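Local atomic coordinates of pyruvate carboxylase n-terminal domain (Aquifex aeolicus, PDB entry 1ULZ), a protein that forms the biotin carboxylase subunit of pyruvate carboxylase, with a central ATP-grasp domain, and pairs with a second copy of itself. Residues Cys21-Ile26 against Gly304-Lys309. The protein carries 1 engineered substitution. Numbering follows the deposited sequence.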
# COMPACT_ATOMS: atom_id res chain seq x y z
N CYS A 21 13.12 -6.90 -9.08
CA CYS A 21 14.30 -6.74 -9.94
C CYS A 21 14.46 -5.31 -10.45
O CYS A 21 15.55 -4.75 -10.40
CB CYS A 21 14.23 -7.71 -11.13
SG CYS A 21 14.46 -9.47 -10.70
N LYS A 22 13.37 -4.72 -10.94
CA LYS A 22 13.41 -3.35 -11.44
C LYS A 22 13.88 -2.40 -10.35
O LYS A 22 14.66 -1.49 -10.60
CB LYS A 22 12.03 -2.91 -11.96
CG LYS A 22 11.59 -3.60 -13.24
CD LYS A 22 10.22 -3.12 -13.70
CE LYS A 22 10.23 -1.66 -14.12
NZ LYS A 22 10.95 -1.43 -15.40
N GLU A 23 13.41 -2.63 -9.13
CA GLU A 23 13.81 -1.80 -8.00
C GLU A 23 15.31 -1.95 -7.72
O GLU A 23 15.96 -0.99 -7.31
CB GLU A 23 12.97 -2.14 -6.77
CG GLU A 23 11.62 -1.44 -6.78
CD GLU A 23 10.66 -1.92 -5.70
OE1 GLU A 23 11.11 -2.49 -4.68
OE2 GLU A 23 9.44 -1.70 -5.87
N LEU A 24 15.85 -3.14 -7.96
CA LEU A 24 17.28 -3.38 -7.73
C LEU A 24 18.09 -2.93 -8.95
O LEU A 24 19.32 -2.87 -8.89
CB LEU A 24 17.55 -4.86 -7.45
CG LEU A 24 17.01 -5.45 -6.14
CD1 LEU A 24 17.18 -6.96 -6.14
CD2 LEU A 24 17.75 -4.84 -4.95
N GLY A 25 17.41 -2.61 -10.04
CA GLY A 25 18.11 -2.19 -11.24
C GLY A 25 18.66 -3.38 -12.01
O GLY A 25 19.66 -3.26 -12.72
N ILE A 26 18.01 -4.53 -11.87
CA ILE A 26 18.44 -5.75 -12.54
C ILE A 26 17.55 -6.04 -13.74
O ILE A 26 16.33 -6.18 -13.60
CB ILE A 26 18.36 -6.96 -11.58
CG1 ILE A 26 19.33 -6.75 -10.41
CG2 ILE A 26 18.69 -8.25 -12.33
CD1 ILE A 26 19.25 -7.83 -9.35
N GLY A 304 7.37 -5.42 7.73
CA GLY A 304 7.99 -4.39 6.93
C GLY A 304 9.25 -4.84 6.22
O GLY A 304 10.09 -4.03 5.85
N ILE A 305 9.36 -6.15 6.00
CA ILE A 305 10.52 -6.73 5.32
C ILE A 305 10.13 -7.26 3.93
O ILE A 305 9.19 -8.05 3.79
CB ILE A 305 11.12 -7.88 6.17
CG1 ILE A 305 11.52 -7.34 7.55
CG2 ILE A 305 12.31 -8.49 5.45
CD1 ILE A 305 11.97 -8.41 8.54
N ASP A 306 10.86 -6.82 2.91
CA ASP A 306 10.60 -7.23 1.53
C ASP A 306 11.27 -8.60 1.29
O ASP A 306 12.48 -8.69 1.06
CB ASP A 306 11.14 -6.16 0.58
CG ASP A 306 10.78 -6.42 -0.87
OD1 ASP A 306 10.65 -5.43 -1.63
OD2 ASP A 306 10.65 -7.60 -1.27
N ILE A 307 10.45 -9.64 1.35
CA ILE A 307 10.94 -11.01 1.19
C ILE A 307 11.50 -11.35 -0.19
O ILE A 307 12.58 -11.92 -0.29
CB ILE A 307 9.84 -12.03 1.56
CG1 ILE A 307 9.42 -11.82 3.02
CG2 ILE A 307 10.36 -13.45 1.36
CD1 ILE A 307 8.23 -12.64 3.45
N VAL A 308 10.78 -11.00 -1.25
CA VAL A 308 11.24 -11.31 -2.60
C VAL A 308 12.55 -10.61 -2.95
O VAL A 308 13.44 -11.21 -3.54
CB VAL A 308 10.19 -10.95 -3.65
CG1 VAL A 308 10.76 -11.17 -5.05
CG2 VAL A 308 8.95 -11.82 -3.45
N LYS A 309 12.67 -9.33 -2.58
CA LYS A 309 13.90 -8.59 -2.86
C LYS A 309 15.05 -9.26 -2.12
O LYS A 309 16.15 -9.40 -2.65
CB LYS A 309 13.78 -7.12 -2.43
CG LYS A 309 15.02 -6.29 -2.78
CD LYS A 309 14.81 -4.80 -2.52
CE LYS A 309 13.76 -4.21 -3.45
NZ LYS A 309 13.49 -2.78 -3.15
O HOH W 1 9.96 -5.59 -4.10
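Lys309 reaches across to Glu23 and closes a salt bridge, its NZ 2.8 Å from Glu23 OE1 on the anti lone pair of that oxygen, the one facing away from OE2. The two side chains meet at about a right angle, and CE of the lysine also comes within 3.4 Å of the same OE1. What directs the amine there is a bend in the lysine chain at chi3 (-66°), after CG has left anti to the backbone N. The tighter, apolar half of the contact lies nearer the root of the same chain: Leu24 CD2 rests 3.8 Å from Lys309 CG and equally close to its CD. Leu24 also packs on Ile312 and Lys313 of helix 307-315, so this flank continues into the next turn.

The contact joins the C-terminal end of helix 11-24 to the first turn of helix 307-315, linking the N-terminal biotin carboxylase region to the ATP-grasp region. A Schellman motif closes the former at Gly25, whose phi is positive (80°), with Ile26 N bonding back to Cys21 O and Gly25 N to Lys22 O. Asp306 is the N-cap of helix 307-315: its OD2 accepts from Lys309 N at 3.0 Å, 51° above the carboxylate plane, and is salt-bridged to Arg16.

The looser part is the gap between the two carboxylates. Glu23 OE1 and Asp306 OD1 stand 4.3 Å apart, with a water 2.6 Å from OD1 and only weakly bound to OE1. Arg401 of the second subunit salt-bridges Glu23 OE1, a positive charge that probably eases the carboxylates' proximity.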